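Local coordinates for protein beta-galactosidase (Marinomonas sp. ef1, PDB 6Y2K) that hydrolyses terminal non-reducing beta-D-galactose residues from beta-galactosides as a cold-active, hexameric GH42 glycosidase, at residues P77-W80 / L81-R84; E36-W39 / S40-P44; Q138-N141 / E142-C145. All blocks are in the same frame, centred on the assembly; numbering follows the deposited sequence.

In the fold
Along the chain, contact 2 (36-44) comes first, then contact 1 (77-84) and contact 3 (138-145). They stand in series and none nests in or crosses another. Contacts 1 and 2 each form a short helical turn, and contact 3 a loop ending in a type II turn, after one of three neighbouring strands of the TIM barrel, 29-34, 67-71 and 134-138. Contacts 1 and 2 touch directly: Pro78 and Leu81 pack on the Trp39 indole, and Trp80 meets Glu43. Both also meet the second subunit. Contact 3 lies deeper in the chain, where Asn141 packs against Glu36 and Phe37 of contact 2, while contact 1 stays about 7 Å away at the nearest atoms.

Contact 1: residues P77-W80 / L81-R84; sequences PPKW and LVDR
Residues 77-84 form the short helix 79-84, which follows the third barrel strand, and its lead-in, with Pro78 at the N-cap and Pro77 and Pro78 coming in from the loop. Pro78 O receives Val82 N at 3.2 Å and, more weakly, Leu81 N; Asp83 N to Lys79 O and Arg84 N to Trp80 O continue the helical pattern. Leu81 presses CB onto one face of the Trp80 indole, 3.9 Å from the centroid of the six-membered ring and 21° off its normal, a CH-pi contact. The ring reaches that place because Trp80 CG sits between its own N and carbonyl carbon (chi1 64°), which folds the indole along the chain over Leu81 N. Arg84 CD comes to the ring edge at Trp80 CE3, 4.1 Å away. The same Leu81 CB also meets Pro78 CD at 4.0 Å, and Leu81 CD2 approaches Pro77 CB. Beyond this turn Trp80 NE1 is taken by Glu43 O, and Leu81 lies on Tyr113 of helix 111-128. One turn apart, Lys79 and Asp83 form a salt bridge: the lysine chain, bent at chi2 and chi4, brings NZ to the syn lone pair of Asp83 OD1 at 2.9 Å, with a weak second bond to OD2. The same ammonium bonds Glu192 O and pairs with Glu194 OE2, both of the second subunit. With two carboxylates and a carbonyl around it, Lys79 is likely to stay protonated, joining this helix to the subunit interface.

Contact 2: residues E36-W39 / S40-P44; sequences EFSW and STIEP
This is a local side-chain contact across a single helical turn, 39-42, in the segment after the second barrel strand, where Trp39 and Glu43 run side by side and point the same way. Trp39 NE1 donates to Glu43 OE1 over 3.2 Å along a fairly straight line (166°), using the anti lone pair of that oxygen. Indole and carboxylate are nearly coplanar, 10° apart, and OE1 meets the ring in its own plane. Lower down, Glu43 CB touches the same edge at Trp39 CD1, 3.8 Å away. With Glu43 CG anti to its backbone N (chi1 -165°) and the chain extended beyond, the acid keeps level with the indole. Its carboxylate has further holds: Arg119 of helix 111-128 makes a salt bridge to OE1, and Gly47 N bonds OE2, which together would fix its rotation. Within this loop of the TIM barrel, Ser38 takes the N-cap position without a side-chain capping bond; its hydroxyl goes to Gly35 O. Ser38 O accepts Ile42 N at 2.9 Å, with Thr41 N as a weaker second donor, and Trp39 O accepts Glu43 N at 2.8 Å. Ile42 lays CD1 3.4 Å from Ser38 OG, both side chains resting on Trp53 of helix 52-63, while Ser40 OG turns to Asp186 of the second subunit.

Contact 3: residues Q138-N141 / E142-C145; sequences QTDN and EYGC
Tyr143 slants across Asp140, its ring plane 32° from the carboxylate and CE1 3.3 Å from Asp140 CB. The approach is oblique, neither squarely over the ring nor in its plane. Farther out the phenol crosses Thr139 obliquely, with Tyr143 OH 3.5 Å from Thr139 CB, and both hydroxyls reach the same acceptor, Asn223 OD1 on helix 205-233. The carboxylate of Asp140, which also lies against the ring, is held by a salt bridge from Arg104 to OD1 and a bond from Thr74 to OD2. Its OD1 also takes Asn141 N at 2.8 Å, met on the anti side and 32° out of the carboxylate plane. A phenylalanine in place of Tyr143 would probably leave Asn223 without its bond to the phenol and Thr139 without the oxygen that lies against it. The segment runs off the end of the fourth strand of the TIM barrel and carries an Asn-Glu pair; in clan GH-A glycosidases the glutamate at this position is the acid/base catalyst, a role Glu142 probably shares. Asn141 and Glu142 lie alongside each other, pointing the same way, amide and carboxylate planes 34° apart and Asn141 ND2 3.9 Å from Glu142 CG. Both side chains touch Glu314 of the seventh strand, Asn242 holds Asn141 OD1, and a glycerol bonds Glu142 OE1. Gln138, extended to its amide, places NE2 2.9 Å from Asp140 O, with a weak bond to Asn141 OD1. The chain then closes a type II turn, Cys145 N to Glu142 O at 3.0 Å, with Gly144 at a position where a CB would press on the preceding carbonyl.

Contact 1: residues P77-W80 / L81-R84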
loop_
_atom_site.group_PDB
_atom_site.type_symbol
_atom_site.label_atom_id
_atom_site.label_comp_id
_atom_site.label_asym_id
_atom_site.label_seq_id
_atom_site.Cartn_x
_atom_site.Cartn_y
_atom_site.Cartn_z
ATOM N N PRO A 77 27.498 -45.245 -10.422
ATOM C CA PRO A 77 28.085 -46.344 -11.197
ATOM C C PRO A 77 28.367 -45.933 -12.655
ATOM O O PRO A 77 27.703 -45.017 -13.169
ATOM C CB PRO A 77 27.018 -47.441 -11.128
ATOM C CG PRO A 77 25.734 -46.698 -10.938
ATOM C CD PRO A 77 26.086 -45.512 -10.081
ATOM N N PRO A 78 29.353 -46.585 -13.312
ATOM C CA PRO A 78 29.743 -46.147 -14.657
ATOM C C PRO A 78 28.746 -46.532 -15.746
ATOM O O PRO A 78 27.924 -47.426 -15.542
ATOM C CB PRO A 78 31.089 -46.857 -14.903
ATOM C CG PRO A 78 31.415 -47.617 -13.666
ATOM C CD PRO A 78 30.160 -47.729 -12.851
ATOM N N LYS A 79 28.866 -45.888 -16.907
ATOM C CA LYS A 79 27.931 -46.106 -18.012
ATOM C C LYS A 79 27.968 -47.541 -18.551
ATOM O O LYS A 79 26.921 -48.099 -18.901
ATOM C CB LYS A 79 28.195 -45.123 -19.152
ATOM C CG LYS A 79 27.186 -45.169 -20.304
ATOM C CD LYS A 79 25.729 -45.166 -19.848
ATOM C CE LYS A 79 24.812 -44.503 -20.877
ATOM N NZ LYS A 79 24.878 -45.177 -22.205
ATOM N N TRP A 80 29.159 -48.150 -18.603
ATOM C CA TRP A 80 29.249 -49.551 -19.033
ATOM C C TRP A 80 28.392 -50.473 -18.157
ATOM O O TRP A 80 27.790 -51.423 -18.651
ATOM C CB TRP A 80 30.703 -50.047 -19.107
ATOM C CG TRP A 80 31.464 -50.094 -17.816
ATOM C CD1 TRP A 80 32.423 -49.221 -17.419
ATOM C CD2 TRP A 80 31.362 -51.075 -16.772
ATOM N NE1 TRP A 80 32.926 -49.582 -16.196
ATOM C CE2 TRP A 80 32.291 -50.718 -15.774
ATOM C CE3 TRP A 80 30.589 -52.229 -16.588
ATOM C CZ2 TRP A 80 32.454 -51.462 -14.599
ATOM C CZ3 TRP A 80 30.750 -52.967 -15.425
ATOM C CH2 TRP A 80 31.676 -52.581 -14.445
ATOM N N LEU A 81 28.321 -50.176 -16.862
ATOM C CA LEU A 81 27.530 -50.985 -15.924
ATOM C C LEU A 81 26.022 -50.751 -16.133
ATOM O O LEU A 81 25.241 -51.700 -16.178
ATOM C CB LEU A 81 27.974 -50.684 -14.481
ATOM C CG LEU A 81 27.452 -51.570 -13.340
ATOM C CD1 LEU A 81 28.388 -51.501 -12.138
ATOM C CD2 LEU A 81 26.035 -51.185 -12.920
ATOM N N VAL A 82 25.632 -49.489 -16.295
ATOM C CA VAL A 82 24.243 -49.125 -16.628
ATOM C C VAL A 82 23.783 -49.836 -17.910
ATOM O O VAL A 82 22.692 -50.410 -17.946
ATOM C CB VAL A 82 24.067 -47.584 -16.760
ATOM C CG1 VAL A 82 22.699 -47.215 -17.332
ATOM C CG2 VAL A 82 24.287 -46.897 -15.408
ATOM N N ASP A 83 24.625 -49.814 -18.943
ATOM C CA ASP A 83 24.294 -50.450 -20.218
ATOM C C ASP A 83 24.106 -51.971 -20.077
ATOM O O ASP A 83 23.280 -52.558 -20.773
ATOM C CB ASP A 83 25.363 -50.144 -21.282
ATOM C CG ASP A 83 25.352 -48.692 -21.744
ATOM O OD1 ASP A 83 24.358 -47.978 -21.506
ATOM O OD2 ASP A 83 26.349 -48.256 -22.356
ATOM N N ARG A 84 24.865 -52.591 -19.176
ATOM C CA ARG A 84 24.702 -54.021 -18.869
ATOM C C ARG A 84 23.439 -54.369 -18.083
ATOM O O ARG A 84 22.982 -55.508 -18.149
ATOM C CB ARG A 84 25.902 -54.546 -18.082
ATOM C CG ARG A 84 27.138 -54.749 -18.926
ATOM C CD ARG A 84 28.278 -55.279 -18.072
ATOM N NE ARG A 84 29.358 -55.776 -18.915
ATOM C CZ ARG A 84 30.321 -56.601 -18.512
ATOM N NH1 ARG A 84 30.385 -57.040 -17.248
ATOM N NH2 ARG A 84 31.242 -56.984 -19.387
#

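Contact 2: residues E36-W39 / S40-P44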
loop_
_atom_site.group_PDB
_atom_site.type_symbol
_atom_site.label_atom_id
_atom_site.label_comp_id
_atom_site.label_asym_id
_atom_site.label_seq_id
_atom_site.Cartn_x
_atom_site.Cartn_y
_atom_site.Cartn_z
ATOM N N GLU A 36 33.949 -41.546 -2.903
ATOM C CA GLU A 36 32.529 -41.870 -3.175
ATOM C C GLU A 36 32.048 -41.664 -4.626
ATOM O O GLU A 36 30.999 -42.194 -4.996
ATOM C CB GLU A 36 31.582 -41.173 -2.169
ATOM C CG GLU A 36 31.183 -39.714 -2.448
ATOM C CD GLU A 36 32.288 -38.682 -2.235
ATOM O OE1 GLU A 36 33.457 -39.039 -1.929
ATOM O OE2 GLU A 36 31.975 -37.480 -2.384
ATOM N N PHE A 37 32.780 -40.899 -5.437
ATOM C CA PHE A 37 32.436 -40.739 -6.858
ATOM C C PHE A 37 33.482 -41.320 -7.821
ATOM O O PHE A 37 33.507 -40.947 -9.002
ATOM C CB PHE A 37 32.203 -39.254 -7.190
ATOM C CG PHE A 37 31.086 -38.607 -6.402
ATOM C CD1 PHE A 37 29.809 -39.152 -6.394
ATOM C CD2 PHE A 37 31.300 -37.414 -5.724
ATOM C CE1 PHE A 37 28.775 -38.548 -5.685
ATOM C CE2 PHE A 37 30.268 -36.796 -5.036
ATOM C CZ PHE A 37 29.006 -37.361 -5.013
ATOM N N SER A 38 34.301 -42.265 -7.348
ATOM C CA SER A 38 35.511 -42.693 -8.084
ATOM C C SER A 38 35.389 -43.994 -8.907
ATOM O O SER A 38 36.389 -44.462 -9.443
ATOM C CB SER A 38 36.713 -42.782 -7.112
ATOM O OG SER A 38 36.549 -43.813 -6.145
ATOM N N TRP A 39 34.188 -44.562 -9.044
ATOM C CA TRP A 39 34.042 -45.851 -9.745
ATOM C C TRP A 39 34.619 -45.828 -11.164
ATOM O O TRP A 39 35.317 -46.762 -11.542
ATOM C CB TRP A 39 32.584 -46.356 -9.750
ATOM C CG TRP A 39 32.402 -47.856 -9.962
ATOM C CD1 TRP A 39 33.165 -48.696 -10.734
ATOM C CD2 TRP A 39 31.345 -48.674 -9.430
ATOM N NE1 TRP A 39 32.661 -49.971 -10.702
ATOM C CE2 TRP A 39 31.546 -49.989 -9.913
ATOM C CE3 TRP A 39 30.239 -48.421 -8.610
ATOM C CZ2 TRP A 39 30.697 -51.050 -9.580
ATOM C CZ3 TRP A 39 29.395 -49.477 -8.282
ATOM C CH2 TRP A 39 29.633 -50.778 -8.763
ATOM N N SER A 40 34.375 -44.773 -11.946
ATOM C CA SER A 40 34.955 -44.709 -13.305
ATOM C C SER A 40 36.493 -44.615 -13.312
ATOM O O SER A 40 37.116 -44.989 -14.302
ATOM C CB SER A 40 34.349 -43.582 -14.155
ATOM O OG SER A 40 34.920 -42.313 -13.875
ATOM N N THR A 41 37.092 -44.120 -12.226
ATOM C CA THR A 41 38.556 -44.122 -12.069
ATOM C C THR A 41 39.038 -45.530 -11.682
ATOM O O THR A 41 40.033 -46.018 -12.221
ATOM C CB THR A 41 39.005 -43.078 -11.024
ATOM O OG1 THR A 41 38.569 -41.772 -11.429
ATOM C CG2 THR A 41 40.524 -43.060 -10.861
ATOM N N ILE A 42 38.311 -46.181 -10.773
ATOM C CA ILE A 42 38.657 -47.534 -10.317
ATOM C C ILE A 42 38.486 -48.575 -11.434
ATOM O O ILE A 42 39.358 -49.419 -11.615
ATOM C CB ILE A 42 37.815 -47.976 -9.097
ATOM C CG1 ILE A 42 38.077 -47.061 -7.888
ATOM C CG2 ILE A 42 38.124 -49.430 -8.716
ATOM C CD1 ILE A 42 37.027 -47.160 -6.803
ATOM N N GLU A 43 37.357 -48.524 -12.146
ATOM C CA GLU A 43 36.983 -49.546 -13.128
ATOM C C GLU A 43 36.379 -48.881 -14.375
ATOM O O GLU A 43 35.154 -48.877 -14.556
ATOM C CB GLU A 43 36.010 -50.562 -12.510
ATOM C CG GLU A 43 35.857 -51.847 -13.323
ATOM C CD GLU A 43 34.976 -52.904 -12.657
ATOM O OE1 GLU A 43 34.163 -52.552 -11.784
ATOM O OE2 GLU A 43 35.079 -54.106 -13.004
ATOM N N PRO A 44 37.237 -48.310 -15.236
ATOM C CA PRO A 44 36.738 -47.632 -16.446
ATOM C C PRO A 44 36.111 -48.569 -17.466
ATOM O O PRO A 44 35.301 -48.123 -18.273
ATOM C CB PRO A 44 37.978 -46.954 -17.044
ATOM C CG PRO A 44 39.155 -47.446 -16.285
ATOM C CD PRO A 44 38.691 -48.164 -15.055
#

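Contact 3: residues Q138-N141 / E142-C145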
loop_
_atom_site.group_PDB
_atom_site.type_symbol
_atom_site.label_atom_id
_atom_site.label_comp_id
_atom_site.label_asym_id
_atom_site.label_seq_id
_atom_site.Cartn_x
_atom_site.Cartn_y
_atom_site.Cartn_z
ATOM N N GLN A 138 31.919 -44.161 4.643
ATOM C CA GLN A 138 30.612 -43.622 4.232
ATOM C C GLN A 138 30.022 -44.551 3.183
ATOM O O GLN A 138 30.650 -44.786 2.146
ATOM C CB GLN A 138 30.749 -42.216 3.630
ATOM C CG GLN A 138 29.427 -41.632 3.117
ATOM C CD GLN A 138 29.592 -40.280 2.463
ATOM O OE1 GLN A 138 29.814 -39.289 3.145
ATOM N NE2 GLN A 138 29.476 -40.229 1.135
ATOM N N THR A 139 28.825 -45.078 3.434
ATOM C CA THR A 139 28.118 -45.872 2.426
ATOM C C THR A 139 27.490 -44.955 1.378
ATOM O O THR A 139 26.747 -44.049 1.724
ATOM C CB THR A 139 27.015 -46.734 3.050
ATOM O OG1 THR A 139 26.170 -45.918 3.871
ATOM C CG2 THR A 139 27.630 -47.849 3.891
ATOM N N ASP A 140 27.809 -45.171 0.106
ATOM C CA ASP A 140 27.129 -44.481 -0.993
ATOM C C ASP A 140 27.327 -42.942 -0.815
ATOM O O ASP A 140 28.421 -42.498 -0.405
ATOM C CB ASP A 140 25.656 -44.954 -1.020
ATOM C CG ASP A 140 24.944 -44.722 -2.360
ATOM O OD1 ASP A 140 24.362 -43.615 -2.527
ATOM O OD2 ASP A 140 24.888 -45.661 -3.194
ATOM N N ASN A 141 26.315 -42.140 -1.144
ATOM C CA ASN A 141 26.370 -40.686 -0.990
ATOM C C ASN A 141 24.960 -40.108 -1.131
ATOM O O ASN A 141 24.391 -40.132 -2.219
ATOM C CB ASN A 141 27.285 -40.037 -2.037
ATOM C CG ASN A 141 27.512 -38.559 -1.761
ATOM O OD1 ASN A 141 28.298 -38.189 -0.866
ATOM N ND2 ASN A 141 26.813 -37.702 -2.510
ATOM N N GLU A 142 24.410 -39.614 -0.025
ATOM C CA GLU A 142 23.127 -38.907 -0.008
ATOM C C GLU A 142 22.009 -39.726 -0.644
ATOM O O GLU A 142 21.441 -39.354 -1.674
ATOM C CB GLU A 142 23.243 -37.520 -0.675
ATOM C CG GLU A 142 24.106 -36.508 0.080
ATOM C CD GLU A 142 23.971 -35.090 -0.470
ATOM O OE1 GLU A 142 23.799 -34.941 -1.698
ATOM O OE2 GLU A 142 24.030 -34.114 0.320
ATOM N N TYR A 143 21.705 -40.856 -0.010
ATOM C CA TYR A 143 20.561 -41.677 -0.371
ATOM C C TYR A 143 19.362 -40.767 -0.529
ATOM O O TYR A 143 19.105 -39.937 0.346
ATOM C CB TYR A 143 20.210 -42.690 0.734
ATOM C CG TYR A 143 21.186 -43.825 0.982
ATOM C CD1 TYR A 143 21.794 -44.507 -0.067
ATOM C CD2 TYR A 143 21.448 -44.258 2.278
ATOM C CE1 TYR A 143 22.665 -45.569 0.172
ATOM C CE2 TYR A 143 22.318 -45.314 2.526
ATOM C CZ TYR A 143 22.921 -45.968 1.474
ATOM O OH TYR A 143 23.784 -47.020 1.726
ATOM N N GLY A 144 18.642 -40.919 -1.639
ATOM C CA GLY A 144 17.395 -40.192 -1.855
ATOM C C GLY A 144 17.542 -38.847 -2.551
ATOM O O GLY A 144 16.541 -38.325 -3.053
ATOM N N CYS A 145 18.761 -38.292 -2.635
ATOM C CA CYS A 145 18.940 -36.959 -3.236
ATOM C C CYS A 145 18.339 -36.947 -4.637
ATOM O O CYS A 145 18.387 -37.953 -5.356
ATOM C CB CYS A 145 20.411 -36.530 -3.299
ATOM S SG CYS A 145 20.629 -34.743 -3.552
#